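Local atomic coordinates of putative nucleolar GTP-binding protein 1 (Plasmodium falciparum, PDB entry 2QU8), a protein that binds guanine nucleotide and is probably a nucleolar GTPase of the NOG1 family, here seen with GDP in its nucleotide pocket. Residues V68-H73 / K77-D82; S43-I48 / E193-T198; N131-I136 / D173-P178. All blocks are in the same frame, centred on the assembly; numbering follows the deposited sequence.

Interaction 1: residues V68-H73 / K77-D82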
loop_
_atom_site.group_PDB
_atom_site.type_symbol
_atom_site.label_atom_id
_atom_site.label_comp_id
_atom_site.label_asym_id
_atom_site.label_seq_id
_atom_site.Cartn_x
_atom_site.Cartn_y
_atom_site.Cartn_z
ATOM N N VAL A 68 9.501 8.560 -5.184
ATOM C CA VAL A 68 8.903 7.810 -6.287
ATOM C C VAL A 68 9.933 6.869 -6.904
ATOM O O VAL A 68 10.838 7.306 -7.616
ATOM C CB VAL A 68 8.317 8.712 -7.403
ATOM C CG1 VAL A 68 7.519 7.860 -8.395
ATOM C CG2 VAL A 68 7.430 9.802 -6.832
ATOM N N GLY A 69 9.789 5.584 -6.610
ATOM C CA GLY A 69 10.598 4.546 -7.244
ATOM C C GLY A 69 9.950 4.113 -8.546
ATOM O O GLY A 69 8.741 4.266 -8.715
ATOM N N HIS A 70 10.755 3.582 -9.463
ATOM C CA HIS A 70 10.279 3.108 -10.760
ATOM C C HIS A 70 10.760 1.690 -11.035
ATOM O O HIS A 70 11.902 1.337 -10.715
ATOM C CB HIS A 70 10.767 4.039 -11.878
ATOM C CG HIS A 70 10.371 5.469 -11.685
ATOM N ND1 HIS A 70 9.168 5.977 -12.132
ATOM C CD2 HIS A 70 11.005 6.495 -11.069
ATOM C CE1 HIS A 70 9.085 7.255 -11.810
ATOM N NE2 HIS A 70 10.186 7.594 -11.164
ATOM N N PHE A 71 9.888 0.879 -11.626
ATOM C CA PHE A 71 10.264 -0.462 -12.066
ATOM C C PHE A 71 9.354 -0.973 -13.178
ATOM O O PHE A 71 8.232 -0.495 -13.348
ATOM C CB PHE A 71 10.300 -1.455 -10.889
ATOM C CG PHE A 71 8.955 -1.707 -10.250
ATOM C CD1 PHE A 71 8.165 -2.780 -10.655
ATOM C CD2 PHE A 71 8.487 -0.879 -9.234
ATOM C CE1 PHE A 71 6.923 -3.013 -10.067
ATOM C CE2 PHE A 71 7.245 -1.106 -8.639
ATOM C CZ PHE A 71 6.464 -2.179 -9.053
ATOM N N ASP A 72 9.864 -1.936 -13.937
ATOM C CA ASP A 72 9.074 -2.641 -14.924
ATOM C C ASP A 72 8.752 -4.028 -14.418
ATOM O O ASP A 72 9.578 -4.684 -13.775
ATOM C CB ASP A 72 9.812 -2.749 -16.258
ATOM C CG ASP A 72 10.274 -1.406 -16.782
ATOM O OD1 ASP A 72 9.604 -0.390 -16.504
ATOM O OD2 ASP A 72 11.313 -1.365 -17.473
ATOM N N HIS A 73 7.532 -4.461 -14.698
ATOM C CA HIS A 73 7.152 -5.838 -14.474
ATOM C C HIS A 73 6.272 -6.321 -15.612
ATOM O O HIS A 73 5.209 -5.749 -15.879
ATOM C CB HIS A 73 6.442 -6.009 -13.134
ATOM C CG HIS A 73 6.221 -7.441 -12.762
ATOM N ND1 HIS A 73 7.262 -8.325 -12.568
ATOM C CD2 HIS A 73 5.083 -8.144 -12.557
ATOM C CE1 HIS A 73 6.772 -9.512 -12.255
ATOM N NE2 HIS A 73 5.453 -9.429 -12.244
ATOM N N LYS A 77 5.218 -0.581 -17.080
ATOM C CA LYS A 77 5.971 0.346 -16.239
ATOM C C LYS A 77 5.198 0.721 -14.971
ATOM O O LYS A 77 4.011 1.061 -15.019
ATOM C CB LYS A 77 6.375 1.586 -17.039
ATOM C CG LYS A 77 7.468 1.320 -18.081
ATOM C CD LYS A 77 7.968 2.611 -18.715
ATOM C CE LYS A 77 8.886 3.394 -17.779
ATOM N NZ LYS A 77 8.985 4.841 -18.180
ATOM N N TYR A 78 5.885 0.648 -13.836
ATOM C CA TYR A 78 5.274 0.936 -12.545
ATOM C C TYR A 78 6.024 2.018 -11.784
ATOM O O TYR A 78 7.227 2.204 -11.960
ATOM C CB TYR A 78 5.231 -0.328 -11.687
ATOM C CG TYR A 78 4.264 -1.389 -12.174
ATOM C CD1 TYR A 78 2.959 -1.437 -11.693
ATOM C CD2 TYR A 78 4.661 -2.351 -13.106
ATOM C CE1 TYR A 78 2.063 -2.402 -12.138
ATOM C CE2 TYR A 78 3.770 -3.334 -13.554
ATOM C CZ TYR A 78 2.477 -3.350 -13.067
ATOM O OH TYR A 78 1.588 -4.311 -13.507
ATOM N N GLN A 79 5.294 2.730 -10.938
ATOM C CA GLN A 79 5.926 3.535 -9.906
ATOM C C GLN A 79 5.532 3.029 -8.522
ATOM O O GLN A 79 4.502 2.383 -8.349
ATOM C CB GLN A 79 5.622 5.019 -10.084
ATOM C CG GLN A 79 4.148 5.380 -10.086
ATOM C CD GLN A 79 3.884 6.768 -10.653
ATOM O OE1 GLN A 79 4.771 7.390 -11.241
ATOM N NE2 GLN A 79 2.659 7.255 -10.483
ATOM N N ILE A 80 6.378 3.294 -7.540
ATOM C CA ILE A 80 6.065 2.947 -6.173
ATOM C C ILE A 80 6.387 4.156 -5.291
ATOM O O ILE A 80 7.501 4.675 -5.318
ATOM C CB ILE A 80 6.754 1.614 -5.730
ATOM C CG1 ILE A 80 6.429 1.288 -4.267
ATOM C CG2 ILE A 80 8.284 1.612 -6.066
ATOM C CD1 ILE A 80 6.715 -0.157 -3.867
ATOM N N ILE A 81 5.385 4.620 -4.552
ATOM C CA ILE A 81 5.475 5.882 -3.825
ATOM C C ILE A 81 5.506 5.674 -2.314
ATOM O O ILE A 81 4.724 4.894 -1.757
ATOM C CB ILE A 81 4.332 6.851 -4.231
ATOM C CG1 ILE A 81 4.371 7.097 -5.747
ATOM C CG2 ILE A 81 4.454 8.190 -3.497
ATOM C CD1 ILE A 81 3.159 7.811 -6.290
ATOM N N ASP A 82 6.420 6.386 -1.664
ATOM C CA ASP A 82 6.574 6.358 -0.220
ATOM C C ASP A 82 6.462 7.810 0.248
ATOM O O ASP A 82 7.169 8.685 -0.255
ATOM C CB ASP A 82 7.946 5.745 0.157
ATOM C CG ASP A 82 8.140 5.579 1.671
ATOM O OD1 ASP A 82 7.158 5.313 2.390
ATOM O OD2 ASP A 82 9.292 5.691 2.150
#
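Phe71 and Tyr78 face each other as a hydrogen-bonded antiparallel pair in a beta hairpin. Their rings are nearly parallel (9°) but offset, with little of one ring above the other. Tyr78 CB does the touching. It sits over one face of the Phe71 ring, 3.4 Å from Phe71 CZ, as a CH-pi contact. The Phe71 ring gets there because CG lies between the backbone N and the carbonyl carbon (chi1 65°), which swings the ring across to the other strand. At its edge, in plane, it meets Ile80 CG2, 3.9 Å from Phe71 CE2. Tyr78 carries its own ring past Phe71, so that His73 O comes to the ring edge and His73 CB packs on Tyr78 CE2. Gly69 pairs with Ile80 through the backbone: Gly69 N to Ile80 O and Ile80 N to Gly69 O are both 2.8 Å.

On the face that carries Val68, His70, Asp72, Lys77, Gln79 and Ile81, Val68 CG1 lies 3.8 Å from Gln79 CB. Asp72 and Lys77 run side by side, with Asp72 OD1 3.2 Å from Lys77 CG, while the charged ends stay apart.

Gln79 NE2 is held by Thr31 OG1 and Asn26 O, and Tyr78 OH by Lys204. Strand 76-82 pairs on its other edge with strand 30-35, and strand 66-73 with strand 54-57. Helix 192-222 packs on Phe71, His73 and Tyr78, and Phe45 of helix 42-49 on Ile80.

Interaction 2: residues S43-I48 / E193-T198. With GDP (guanosine-5'-diphosphate), chain B.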
loop_
_atom_site.group_PDB
_atom_site.type_symbol
_atom_site.label_atom_id
_atom_site.label_comp_id
_atom_site.label_asym_id
_atom_site.label_seq_id
_atom_site.Cartn_x
_atom_site.Cartn_y
_atom_site.Cartn_z
ATOM N N SER A 43 10.481 2.326 3.010
ATOM C CA SER A 43 11.547 2.839 2.140
ATOM C C SER A 43 12.456 1.718 1.652
ATOM O O SER A 43 12.919 1.746 0.508
ATOM C CB SER A 43 12.375 3.952 2.811
ATOM O OG SER A 43 13.147 3.450 3.890
ATOM N N SER A 44 12.702 0.733 2.515
ATOM C CA SER A 44 13.481 -0.441 2.134
ATOM C C SER A 44 12.811 -1.183 0.975
ATOM O O SER A 44 13.463 -1.547 0.001
ATOM C CB SER A 44 13.649 -1.389 3.328
ATOM O OG SER A 44 14.478 -0.816 4.317
ATOM N N PHE A 45 11.503 -1.391 1.086
ATOM C CA PHE A 45 10.753 -2.117 0.066
ATOM C C PHE A 45 10.831 -1.387 -1.267
ATOM O O PHE A 45 11.113 -1.988 -2.315
ATOM C CB PHE A 45 9.285 -2.278 0.484
ATOM C CG PHE A 45 8.520 -3.214 -0.396
ATOM C CD1 PHE A 45 8.296 -4.529 0.007
ATOM C CD2 PHE A 45 8.060 -2.799 -1.634
ATOM C CE1 PHE A 45 7.590 -5.424 -0.823
ATOM C CE2 PHE A 45 7.363 -3.672 -2.472
ATOM C CZ PHE A 45 7.126 -4.995 -2.055
ATOM N N MET A 46 10.585 -0.079 -1.215
ATOM C CA MET A 46 10.660 0.747 -2.402
ATOM C C MET A 46 12.026 0.631 -3.090
ATOM O O MET A 46 12.101 0.420 -4.303
ATOM C CB MET A 46 10.367 2.208 -2.050
ATOM C CG MET A 46 10.657 3.156 -3.192
ATOM S SD MET A 46 10.490 4.859 -2.660
ATOM C CE MET A 46 11.889 4.997 -1.539
ATOM N N ASN A 47 13.096 0.789 -2.313
ATOM C CA ASN A 47 14.467 0.709 -2.850
ATOM C C ASN A 47 14.838 -0.627 -3.487
ATOM O O ASN A 47 15.469 -0.662 -4.541
ATOM C CB ASN A 47 15.487 1.078 -1.781
ATOM C CG ASN A 47 15.546 2.564 -1.541
ATOM O OD1 ASN A 47 15.457 3.019 -0.405
ATOM N ND2 ASN A 47 15.675 3.334 -2.615
ATOM N N ILE A 48 14.446 -1.717 -2.844
ATOM C CA ILE A 48 14.698 -3.053 -3.379
ATOM C C ILE A 48 14.041 -3.266 -4.750
ATOM O O ILE A 48 14.729 -3.602 -5.721
ATOM C CB ILE A 48 14.271 -4.137 -2.371
ATOM C CG1 ILE A 48 15.223 -4.122 -1.177
ATOM C CG2 ILE A 48 14.269 -5.527 -3.016
ATOM C CD1 ILE A 48 14.640 -4.712 0.071
ATOM N N GLU A 193 9.903 -9.973 -3.933
ATOM C CA GLU A 193 9.458 -9.977 -5.325
ATOM C C GLU A 193 8.057 -10.563 -5.477
ATOM O O GLU A 193 7.237 -10.032 -6.226
ATOM C CB GLU A 193 10.480 -10.687 -6.222
ATOM C CG GLU A 193 11.781 -9.884 -6.413
ATOM C CD GLU A 193 11.568 -8.562 -7.158
ATOM O OE1 GLU A 193 10.722 -8.537 -8.082
ATOM O OE2 GLU A 193 12.248 -7.553 -6.824
ATOM N N GLN A 194 7.774 -11.632 -4.734
ATOM C CA GLN A 194 6.420 -12.198 -4.676
ATOM C C GLN A 194 5.363 -11.179 -4.235
ATOM O O GLN A 194 4.293 -11.099 -4.833
ATOM C CB GLN A 194 6.376 -13.428 -3.753
ATOM C CG GLN A 194 6.963 -14.698 -4.358
ATOM C CD GLN A 194 6.267 -15.131 -5.657
ATOM O OE1 GLN A 194 6.924 -15.592 -6.594
ATOM N NE2 GLN A 194 4.943 -14.964 -5.721
ATOM N N ALA A 195 5.669 -10.416 -3.183
ATOM C CA ALA A 195 4.791 -9.349 -2.692
ATOM C C ALA A 195 4.526 -8.280 -3.763
ATOM O O ALA A 195 3.397 -7.803 -3.919
ATOM C CB ALA A 195 5.388 -8.715 -1.452
ATOM N N LYS A 196 5.577 -7.918 -4.489
ATOM C CA LYS A 196 5.489 -6.960 -5.589
ATOM C C LYS A 196 4.575 -7.482 -6.705
ATOM O O LYS A 196 3.745 -6.746 -7.235
ATOM C CB LYS A 196 6.887 -6.664 -6.129
ATOM C CG LYS A 196 6.938 -5.565 -7.180
ATOM C CD LYS A 196 8.241 -5.622 -7.967
ATOM C CE LYS A 196 8.246 -6.753 -8.987
ATOM N NZ LYS A 196 7.019 -6.714 -9.827
ATOM N N ILE A 197 4.722 -8.762 -7.032
ATOM C CA ILE A 197 3.886 -9.428 -8.043
ATOM C C ILE A 197 2.393 -9.445 -7.675
ATOM O O ILE A 197 1.548 -9.097 -8.498
ATOM C CB ILE A 197 4.424 -10.855 -8.360
ATOM C CG1 ILE A 197 5.810 -10.748 -9.021
ATOM C CG2 ILE A 197 3.456 -11.620 -9.257
ATOM C CD1 ILE A 197 6.667 -11.994 -8.946
ATOM N N THR A 198 2.060 -9.823 -6.442
ATOM C CA THR A 198 0.643 -9.838 -6.035
ATOM C C THR A 198 -0.011 -8.445 -5.995
ATOM O O THR A 198 -1.194 -8.312 -6.318
ATOM C CB THR A 198 0.353 -10.680 -4.745
ATOM O OG1 THR A 198 -0.482 -9.935 -3.848
ATOM C CG2 THR A 198 1.614 -11.072 -4.035
HETATM P PB GDP B . 10.317 2.878 6.876
HETATM O O1B GDP B . 10.548 4.008 7.866
HETATM O O2B GDP B . 8.869 2.475 6.939
HETATM O O3B GDP B . 10.627 3.430 5.521
HETATM O O3A GDP B . 11.238 1.619 7.245
HETATM P PA GDP B . 12.784 1.441 6.793
HETATM O O1A GDP B . 13.530 2.754 6.949
HETATM O O2A GDP B . 12.875 0.935 5.387
HETATM O "O5'" GDP B . 13.267 0.361 7.867
HETATM C "C5'" GDP B . 13.382 0.727 9.251
HETATM C "C4'" GDP B . 14.422 -0.141 9.944
HETATM O "O4'" GDP B . 14.069 -1.521 9.779
HETATM C "C3'" GDP B . 15.802 0.011 9.318
HETATM O "O3'" GDP B . 16.791 -0.091 10.342
HETATM C "C2'" GDP B . 15.896 -1.177 8.387
HETATM O "O2'" GDP B . 17.248 -1.533 8.101
HETATM C "C1'" GDP B . 15.144 -2.239 9.168
HETATM N N9 GDP B . 14.527 -3.297 8.347
HETATM C C8 GDP B . 13.939 -3.125 7.145
HETATM N N7 GDP B . 13.451 -4.301 6.681
HETATM C C5 GDP B . 13.726 -5.246 7.601
HETATM C C6 GDP B . 13.479 -6.701 7.739
HETATM O O6 GDP B . 12.881 -7.324 6.833
HETATM N N1 GDP B . 13.928 -7.319 8.848
HETATM C C2 GDP B . 14.575 -6.661 9.833
HETATM N N2 GDP B . 14.990 -7.355 10.924
HETATM N N3 GDP B . 14.823 -5.323 9.770
HETATM C C4 GDP B . 14.427 -4.577 8.703
#
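Phe45 meets Ala195 and Lys196 with the edge of its ring. Ala195 CB lies near the ring plane, 4.0 Å from Phe45 CE1. The backbone N of Lys196 is also at the edge, 4.1 Å from Phe45 CZ. With CG anti to the backbone N (chi1 -170°), the ring reaches out from helix 42-49 to helix 192-222. Ala195 points its methyl at the ring, while the amine end of Lys196 leads away from it. The contact is small, and its side-chain part is apolar. Phe184 meets the Phe45 ring too, with the planes at about 60°, and Ile80 packs on the same side chain.

Helix 42-49 follows the phosphate-binding loop, a probable P-loop (Walker A) motif of the GTPase fold. Its first turn grips GDP. Ser43 N donates to GDP O3B at 2.7 Å, a nearly straight bond of 166°. Ser44 N bonds to GDP O2A at 2.9 Å, and Ser44 OG reaches the same oxygen at 2.6 Å. Ser43 OG is close to an oxygen of each phosphate, 2.9 Å from GDP O2A and 3.0 Å from GDP O3B. Lys42, Gly41 and Asn39 add further bonds to the nucleotide, as do Thr186 and Asp153.

Interaction 3: residues N131-I136 / D173-P178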
loop_
_atom_site.group_PDB
_atom_site.type_symbol
_atom_site.label_atom_id
_atom_site.label_comp_id
_atom_site.label_asym_id
_atom_site.label_seq_id
_atom_site.Cartn_x
_atom_site.Cartn_y
_atom_site.Cartn_z
ATOM N N ASN A 131 -4.706 -0.934 14.097
ATOM C CA ASN A 131 -5.430 0.297 14.403
ATOM C C ASN A 131 -5.101 1.430 13.435
ATOM O O ASN A 131 -5.995 2.143 12.986
ATOM C CB ASN A 131 -5.170 0.742 15.841
ATOM C CG ASN A 131 -5.912 -0.106 16.866
ATOM O OD1 ASN A 131 -6.492 -1.154 16.543
ATOM N ND2 ASN A 131 -5.885 0.339 18.120
ATOM N N LEU A 132 -3.818 1.599 13.114
ATOM C CA LEU A 132 -3.409 2.584 12.111
ATOM C C LEU A 132 -4.061 2.294 10.756
ATOM O O LEU A 132 -4.564 3.210 10.102
ATOM C CB LEU A 132 -1.877 2.640 11.973
ATOM C CG LEU A 132 -1.272 3.457 10.821
ATOM C CD1 LEU A 132 -1.690 4.917 10.871
ATOM C CD2 LEU A 132 0.253 3.346 10.809
ATOM N N PHE A 133 -4.044 1.022 10.352
ATOM C CA PHE A 133 -4.627 0.605 9.076
ATOM C C PHE A 133 -6.103 0.986 8.947
ATOM O O PHE A 133 -6.514 1.537 7.928
ATOM C CB PHE A 133 -4.455 -0.899 8.840
ATOM C CG PHE A 133 -5.213 -1.402 7.643
ATOM C CD1 PHE A 133 -4.798 -1.072 6.355
ATOM C CD2 PHE A 133 -6.360 -2.172 7.801
ATOM C CE1 PHE A 133 -5.502 -1.516 5.244
ATOM C CE2 PHE A 133 -7.070 -2.630 6.690
ATOM C CZ PHE A 133 -6.638 -2.299 5.410
ATOM N N TYR A 134 -6.893 0.692 9.973
ATOM C CA TYR A 134 -8.315 1.037 9.952
ATOM C C TYR A 134 -8.505 2.540 9.893
ATOM O O TYR A 134 -9.386 3.037 9.193
ATOM C CB TYR A 134 -9.041 0.487 11.178
ATOM C CG TYR A 134 -9.120 -1.024 11.260
ATOM C CD1 TYR A 134 -9.551 -1.795 10.182
ATOM C CD2 TYR A 134 -8.792 -1.676 12.435
ATOM C CE1 TYR A 134 -9.630 -3.199 10.282
ATOM C CE2 TYR A 134 -8.873 -3.053 12.547
ATOM C CZ TYR A 134 -9.285 -3.812 11.474
ATOM O OH TYR A 134 -9.348 -5.184 11.625
ATOM N N SER A 135 -7.653 3.255 10.618
ATOM C CA SER A 135 -7.755 4.700 10.766
ATOM C C SER A 135 -7.541 5.445 9.447
ATOM O O SER A 135 -8.052 6.556 9.266
ATOM C CB SER A 135 -6.771 5.176 11.840
ATOM O OG SER A 135 -6.432 6.535 11.679
ATOM N N ILE A 136 -6.805 4.824 8.528
ATOM C CA ILE A 136 -6.403 5.489 7.288
ATOM C C ILE A 136 -6.809 4.781 5.988
ATOM O O ILE A 136 -6.556 5.302 4.899
ATOM C CB ILE A 136 -4.866 5.775 7.253
ATOM C CG1 ILE A 136 -4.060 4.492 7.017
ATOM C CG2 ILE A 136 -4.406 6.543 8.509
ATOM C CD1 ILE A 136 -2.671 4.753 6.516
ATOM N N ASP A 173 -13.095 -9.103 7.316
ATOM C CA ASP A 173 -14.508 -8.845 7.599
ATOM C C ASP A 173 -14.833 -7.348 7.653
ATOM O O ASP A 173 -15.902 -6.918 7.210
ATOM C CB ASP A 173 -14.921 -9.527 8.909
ATOM C CG ASP A 173 -14.904 -11.049 8.811
ATOM O OD1 ASP A 173 -14.099 -11.685 9.521
ATOM O OD2 ASP A 173 -15.698 -11.610 8.026
ATOM N N ASN A 174 -13.908 -6.563 8.189
ATOM C CA ASN A 174 -14.096 -5.119 8.345
ATOM C C ASN A 174 -13.931 -4.329 7.048
ATOM O O ASN A 174 -14.405 -3.195 6.938
ATOM C CB ASN A 174 -13.130 -4.574 9.405
ATOM C CG ASN A 174 -13.598 -4.851 10.820
ATOM O OD1 ASN A 174 -14.761 -4.624 11.157
ATOM N ND2 ASN A 174 -12.688 -5.329 11.663
ATOM N N VAL A 175 -13.270 -4.937 6.068
ATOM C CA VAL A 175 -12.837 -4.228 4.866
ATOM C C VAL A 175 -13.670 -4.596 3.637
ATOM O O VAL A 175 -13.838 -5.775 3.318
ATOM C CB VAL A 175 -11.313 -4.450 4.620
ATOM C CG1 VAL A 175 -10.907 -4.073 3.218
ATOM C CG2 VAL A 175 -10.493 -3.658 5.633
ATOM N N LYS A 176 -14.188 -3.568 2.964
ATOM C CA LYS A 176 -14.935 -3.738 1.716
ATOM C C LYS A 176 -13.995 -3.847 0.514
ATOM O O LYS A 176 -14.339 -4.474 -0.493
ATOM C CB LYS A 176 -15.941 -2.595 1.519
ATOM C CG LYS A 176 -16.824 -2.342 2.737
ATOM C CD LYS A 176 -18.218 -1.880 2.352
ATOM C CE LYS A 176 -19.147 -1.918 3.560
ATOM N NZ LYS A 176 -20.577 -1.885 3.155
ATOM N N ASN A 177 -12.814 -3.234 0.633
ATOM C CA ASN A 177 -11.760 -3.329 -0.379
ATOM C C ASN A 177 -11.355 -4.782 -0.624
ATOM O O ASN A 177 -11.318 -5.578 0.316
ATOM C CB ASN A 177 -10.511 -2.541 0.050
ATOM C CG ASN A 177 -10.835 -1.192 0.678
ATOM O OD1 ASN A 177 -11.323 -1.116 1.808
ATOM N ND2 ASN A 177 -10.531 -0.119 -0.041
ATOM N N PRO A 178 -11.072 -5.144 -1.890
ATOM C CA PRO A 178 -10.417 -6.429 -2.143
ATOM C C PRO A 178 -8.998 -6.437 -1.552
ATOM O O PRO A 178 -8.226 -5.502 -1.774
ATOM C CB PRO A 178 -10.394 -6.528 -3.672
ATOM C CG PRO A 178 -10.576 -5.147 -4.162
ATOM C CD PRO A 178 -11.370 -4.412 -3.132
#
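Tyr134 has CG anti to its carbonyl carbon (chi1 -66°), and this carries its ring from helix 126-137 toward Asn174, whose amide lies at the phenol end. The two side chains cross at about a right angle, and the ring and amide planes are 85° apart. Phe133 differs. Its CG is anti to the backbone N (chi1 172°), and its ring is directed at Val175.

Asn174 ND2 gives a weak hydrogen bond to Tyr134 OH, 3.3 Å long. The approach is oblique to the Tyr134 ring. Further back along the two side chains, Asn174 CB packs 3.9 Å from Tyr134 CE1. The pair thus combines one long polar bond with a carbon contact. Asn174 is exposed and Tyr134 partly so, which puts this part of the contact near the surface.

Phe133, which is buried, meets Val175 on the inner side. Val175 CG2 lies at the edge of the Phe133 ring, near its plane, 3.7 Å from Phe133 CE2. It is also 4.1 Å from Phe133 CZ, so one methyl touches two neighbouring ring atoms. Phe133 packs further on Ile145, Ile147 and Ile171, and meets the Phe114 ring edge-to-face.

Val175 is the first residue to leave helical geometry after helix 162-174. From there the chain turns into strand 179-183, and Asn177 ND2 is bonded to Lys143 O, just ahead of strand 145-150. Helices 126-137 and 162-174 pack on the same side of the parallel part of the sheet. This is the helix-on-sheet layering of an alpha/beta P-loop GTPase domain, and the contact is structural packing away from the nucleotide.

How the interactions relate
Interactions 1 and 2 are neighbours, with centres 10 Å apart. They touch where Lys196 and Ile197 of helix 192-222 pack on Phe71 and His73, and where Ser43 meets Asp82. Interaction 3 lies on the opposite side of the chain's centre, about 24 Å from interaction 1 and 21 Å from interaction 2, centre to centre. Along the chain, interaction 2 spans the other two: interaction 1 comes first, then interaction 3, both inside the loop it closes. Interaction 1 is part of the mixed sheet; the helices of interactions 2 and 3 pack against it. Helix 42-49 carries the nucleotide-binding turn and, with helix 192-222, packs against the hairpin. Interaction 3 joins helix 126-137 to the end of helix 162-174 and the loop after it.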